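Local coordinates for Poly(A) RNA polymerase protein 2 (Saccharomyces cerevisiae, PDB 3NYB) that adds poly(A) tails to RNA as the polymerase subunit of TRAMP, a nuclear RNA surveillance complex, working there with a zinc-knuckle partner protein, at residues A[120-125]-A[133-138]. The protein carries 1 engineered substitution. Residues are numbered along the deposited sequence; the frame is centred on the assembly and turned at random.
Sequences VPIIKF and HIAVSF. Engineered in segment 133-138: Ala135 (natural residue Asp).
Ile123 and Phe125 pair with Val136 and Ile134 across an antiparallel beta hairpin, two neighbouring strands in the mixed sheet of the palm domain of this nucleotidyltransferase-fold polymerase. The short strand segments run 159° apart in direction, with axes 4.5 Å apart at their closest. Ile123 and Val136 form one hydrogen-bonded pair, with Ile123 N to Val136 O at 2.9 Å and a return bond from Val136 N to Ile123 O; Phe125 and Ile134 exchange two more bonds in the same way. Between them sits the non-hydrogen-bonded pair Lys124 and Ala135, where the CA atoms come within 4.3 Å. Water fills in where the pairing stops, donating to Pro121 O and accepting from Phe138 N at 2.7 Å.

Ile123, Phe125, Ile134 and Val136 share one face of the sheet, and helix 92-105 packs there through Leu96 against Ile123. CG of Phe125 lies between its own backbone N and carbonyl carbon (chi1 67°), a rotation that brings the ring across to the other strand. Ile134 CB sits over one ring face, a CH-pi contact 3.9 Å from the centroid and displaced toward the rim, while Val136 CG2 meets the ring edge near its plane. Cutting the Phe125 ring back to an alanine's methyl would probably strip Ile134 of its aromatic cover and open a gap beside Val136.

On the opposite face, Ala135 is an engineered replacement of the natural aspartate. This position neighbours Asp80 on strand 79-83, and its short side chain meets the hairpin partner strand through a methyl-methyl contact, Ala135 CB to Ile122 CG2 at 3.9 Å.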
ATOM      1  N   VAL A 120     -12.830 -13.947 -11.460  1.00 77.21           N
ATOM      2  CA  VAL A 120     -11.865 -15.017 -11.691  1.00 66.49           C
ATOM      3  C   VAL A 120     -11.894 -15.968 -10.501  1.00 59.66           C
ATOM      4  O   VAL A 120     -11.594 -15.564  -9.377  1.00 43.49           O
ATOM      5  CB  VAL A 120     -10.439 -14.476 -11.865  1.00 62.31           C
ATOM      6  CG1 VAL A 120      -9.460 -15.624 -12.079  1.00 58.21           C
ATOM      7  CG2 VAL A 120     -10.385 -13.500 -13.024  1.00 68.58           C
ATOM      8  N   PRO A 121     -12.276 -17.232 -10.745  1.00 62.31           N
ATOM      9  CA  PRO A 121     -12.434 -18.229  -9.681  1.00 57.46           C
ATOM     10  C   PRO A 121     -11.078 -18.724  -9.211  1.00 58.35           C
ATOM     11  O   PRO A 121     -10.203 -18.981 -10.037  1.00 59.39           O
ATOM     12  CB  PRO A 121     -13.208 -19.354 -10.362  1.00 49.68           C
ATOM     13  CG  PRO A 121     -12.896 -19.221 -11.805  1.00 58.58           C
ATOM     14  CD  PRO A 121     -12.529 -17.791 -12.084  1.00 62.76           C
ATOM     15  N   ILE A 122     -10.915 -18.848  -7.897  1.00 61.15           N
ATOM     16  CA  ILE A 122      -9.620 -19.151  -7.302  1.00 55.88           C
ATOM     17  C   ILE A 122      -9.713 -20.237  -6.236  1.00 42.53           C
ATOM     18  O   ILE A 122     -10.725 -20.372  -5.555  1.00 48.16           O
ATOM     19  CB  ILE A 122      -9.009 -17.895  -6.674  1.00 46.66           C
ATOM     20  CG1 ILE A 122      -8.674 -16.880  -7.759  1.00 47.29           C
ATOM     21  CG2 ILE A 122      -7.764 -18.236  -5.879  1.00 42.79           C
ATOM     22  CD1 ILE A 122      -8.309 -15.527  -7.193  1.00 57.37           C
ATOM     23  N   ILE A 123      -8.645 -21.010  -6.101  1.00 37.36           N
ATOM     24  CA  ILE A 123      -8.579 -22.089  -5.123  1.00 41.88           C
ATOM     25  C   ILE A 123      -7.475 -21.763  -4.097  1.00 46.10           C
ATOM     26  O   ILE A 123      -6.303 -21.585  -4.456  1.00 36.32           O
ATOM     27  CB  ILE A 123      -8.314 -23.434  -5.846  1.00 45.26           C
ATOM     28  CG1 ILE A 123      -8.194 -24.580  -4.870  1.00 47.87           C
ATOM     29  CG2 ILE A 123      -7.028 -23.379  -6.663  1.00 43.72           C
ATOM     30  CD1 ILE A 123      -7.377 -25.715  -5.440  1.00 42.28           C
ATOM     31  N   LYS A 124      -7.854 -21.643  -2.828  1.00 49.16           N
ATOM     32  CA  LYS A 124      -6.889 -21.329  -1.770  1.00 40.29           C
ATOM     33  C   LYS A 124      -6.644 -22.555  -0.910  1.00 41.46           C
ATOM     34  O   LYS A 124      -7.573 -23.297  -0.623  1.00 48.49           O
ATOM     35  CB  LYS A 124      -7.407 -20.210  -0.870  1.00 28.07           C
ATOM     36  CG  LYS A 124      -7.729 -18.924  -1.588  1.00 31.45           C
ATOM     37  CD  LYS A 124      -8.559 -18.014  -0.694  1.00 47.54           C
ATOM     38  CE  LYS A 124      -7.796 -17.606   0.562  1.00 54.66           C
ATOM     39  NZ  LYS A 124      -8.571 -16.653   1.410  1.00 59.64           N
ATOM     40  N   PHE A 125      -5.401 -22.761  -0.492  1.00 45.11           N
ATOM     41  CA  PHE A 125      -5.072 -23.872   0.393  1.00 35.96           C
ATOM     42  C   PHE A 125      -3.719 -23.688   1.078  1.00 39.53           C
ATOM     43  O   PHE A 125      -3.027 -22.696   0.863  1.00 41.39           O
ATOM     44  CB  PHE A 125      -5.112 -25.203  -0.371  1.00 29.82           C
ATOM     45  CG  PHE A 125      -4.033 -25.340  -1.414  1.00 42.72           C
ATOM     46  CD1 PHE A 125      -2.840 -25.988  -1.120  1.00 39.71           C
ATOM     47  CD2 PHE A 125      -4.211 -24.816  -2.690  1.00 46.22           C
ATOM     48  CE1 PHE A 125      -1.839 -26.117  -2.084  1.00 37.62           C
ATOM     49  CE2 PHE A 125      -3.221 -24.935  -3.660  1.00 31.01           C
ATOM     50  CZ  PHE A 125      -2.031 -25.588  -3.360  1.00 30.85           C
ATOM     51  N   HIS A 133       1.058 -20.843   2.125  1.00 27.20           N
ATOM     52  CA  HIS A 133      -0.281 -20.568   1.624  1.00 22.11           C
ATOM     53  C   HIS A 133      -0.266 -20.333   0.128  1.00 27.92           C
ATOM     54  O   HIS A 133       0.478 -19.485  -0.358  1.00 30.72           O
ATOM     55  CB  HIS A 133      -0.857 -19.342   2.325  1.00 20.23           C
ATOM     56  CG  HIS A 133      -1.148 -19.569   3.768  1.00 43.59           C
ATOM     57  ND1 HIS A 133      -2.428 -19.804   4.247  1.00 47.49           N
ATOM     58  CD2 HIS A 133      -0.336 -19.633   4.851  1.00 51.26           C
ATOM     59  CE1 HIS A 133      -2.384 -19.988   5.547  1.00 45.40           C
ATOM     60  NE2 HIS A 133      -1.119 -19.887   5.942  1.00 56.50           N
ATOM     61  N   ILE A 134      -1.102 -21.072  -0.592  1.00 24.45           N
ATOM     62  CA  ILE A 134      -1.186 -20.956  -2.045  1.00 31.42           C
ATOM     63  C   ILE A 134      -2.588 -20.599  -2.519  1.00 41.50           C
ATOM     64  O   ILE A 134      -3.589 -21.089  -1.973  1.00 35.04           O
ATOM     65  CB  ILE A 134      -0.814 -22.276  -2.753  1.00 30.95           C
ATOM     66  CG1 ILE A 134       0.691 -22.514  -2.703  1.00 31.31           C
ATOM     67  CG2 ILE A 134      -1.284 -22.262  -4.198  1.00 26.81           C
ATOM     68  CD1 ILE A 134       1.104 -23.289  -1.523  1.00 25.06           C
ATOM     69  N   ALA A 135      -2.646 -19.749  -3.545  1.00 32.89           N
ATOM     70  CA  ALA A 135      -3.884 -19.497  -4.271  1.00 25.36           C
ATOM     71  C   ALA A 135      -3.691 -19.716  -5.773  1.00 29.46           C
ATOM     72  O   ALA A 135      -2.868 -19.054  -6.402  1.00 29.50           O
ATOM     73  CB  ALA A 135      -4.378 -18.101  -4.006  1.00 26.65           C
ATOM     74  N   VAL A 136      -4.469 -20.636  -6.338  1.00 27.84           N
ATOM     75  CA  VAL A 136      -4.336 -21.009  -7.740  1.00 33.30           C
ATOM     76  C   VAL A 136      -5.533 -20.603  -8.578  1.00 41.01           C
ATOM     77  O   VAL A 136      -6.671 -20.750  -8.147  1.00 39.90           O
ATOM     78  CB  VAL A 136      -4.154 -22.530  -7.913  1.00 29.23           C
ATOM     79  CG1 VAL A 136      -4.268 -22.892  -9.374  1.00 12.57           C
ATOM     80  CG2 VAL A 136      -2.814 -22.973  -7.352  1.00 22.08           C
ATOM     81  N   SER A 137      -5.261 -20.117  -9.788  1.00 44.13           N
ATOM     82  CA  SER A 137      -6.295 -19.751 -10.738  1.00 36.88           C
ATOM     83  C   SER A 137      -5.761 -19.998 -12.150  1.00 42.92           C
ATOM     84  O   SER A 137      -4.553 -20.138 -12.330  1.00 38.93           O
ATOM     85  CB  SER A 137      -6.623 -18.277 -10.572  1.00 37.76           C
ATOM     86  OG  SER A 137      -5.521 -17.491 -10.987  1.00 30.65           O
ATOM     87  N   PHE A 138      -6.647 -20.036 -13.148  1.00 43.19           N
ATOM     88  CA  PHE A 138      -6.233 -20.246 -14.540  1.00 33.38           C
ATOM     89  C   PHE A 138      -6.113 -18.934 -15.297  1.00 35.33           C
ATOM     90  O   PHE A 138      -6.129 -18.910 -16.520  1.00 44.02           O
ATOM     91  CB  PHE A 138      -7.198 -21.180 -15.280  1.00 47.63           C
ATOM     92  CG  PHE A 138      -7.333 -22.539 -14.648  1.00 56.61           C
ATOM     93  CD1 PHE A 138      -6.399 -23.532 -14.898  1.00 58.49           C
ATOM     94  CD2 PHE A 138      -8.395 -22.824 -13.808  1.00 53.99           C
ATOM     95  CE1 PHE A 138      -6.517 -24.775 -14.311  1.00 53.57           C
ATOM     96  CE2 PHE A 138      -8.516 -24.068 -13.218  1.00 48.03           C
ATOM     97  CZ  PHE A 138      -7.577 -25.039 -13.466  1.00 44.95           C
TER
HETATM   98  O   HOH W   1      -9.281 -19.608 -13.011  1.00 62.48           O
HETATM   99  O   HOH W   2      -4.400 -19.783   1.533  1.00 45.40           O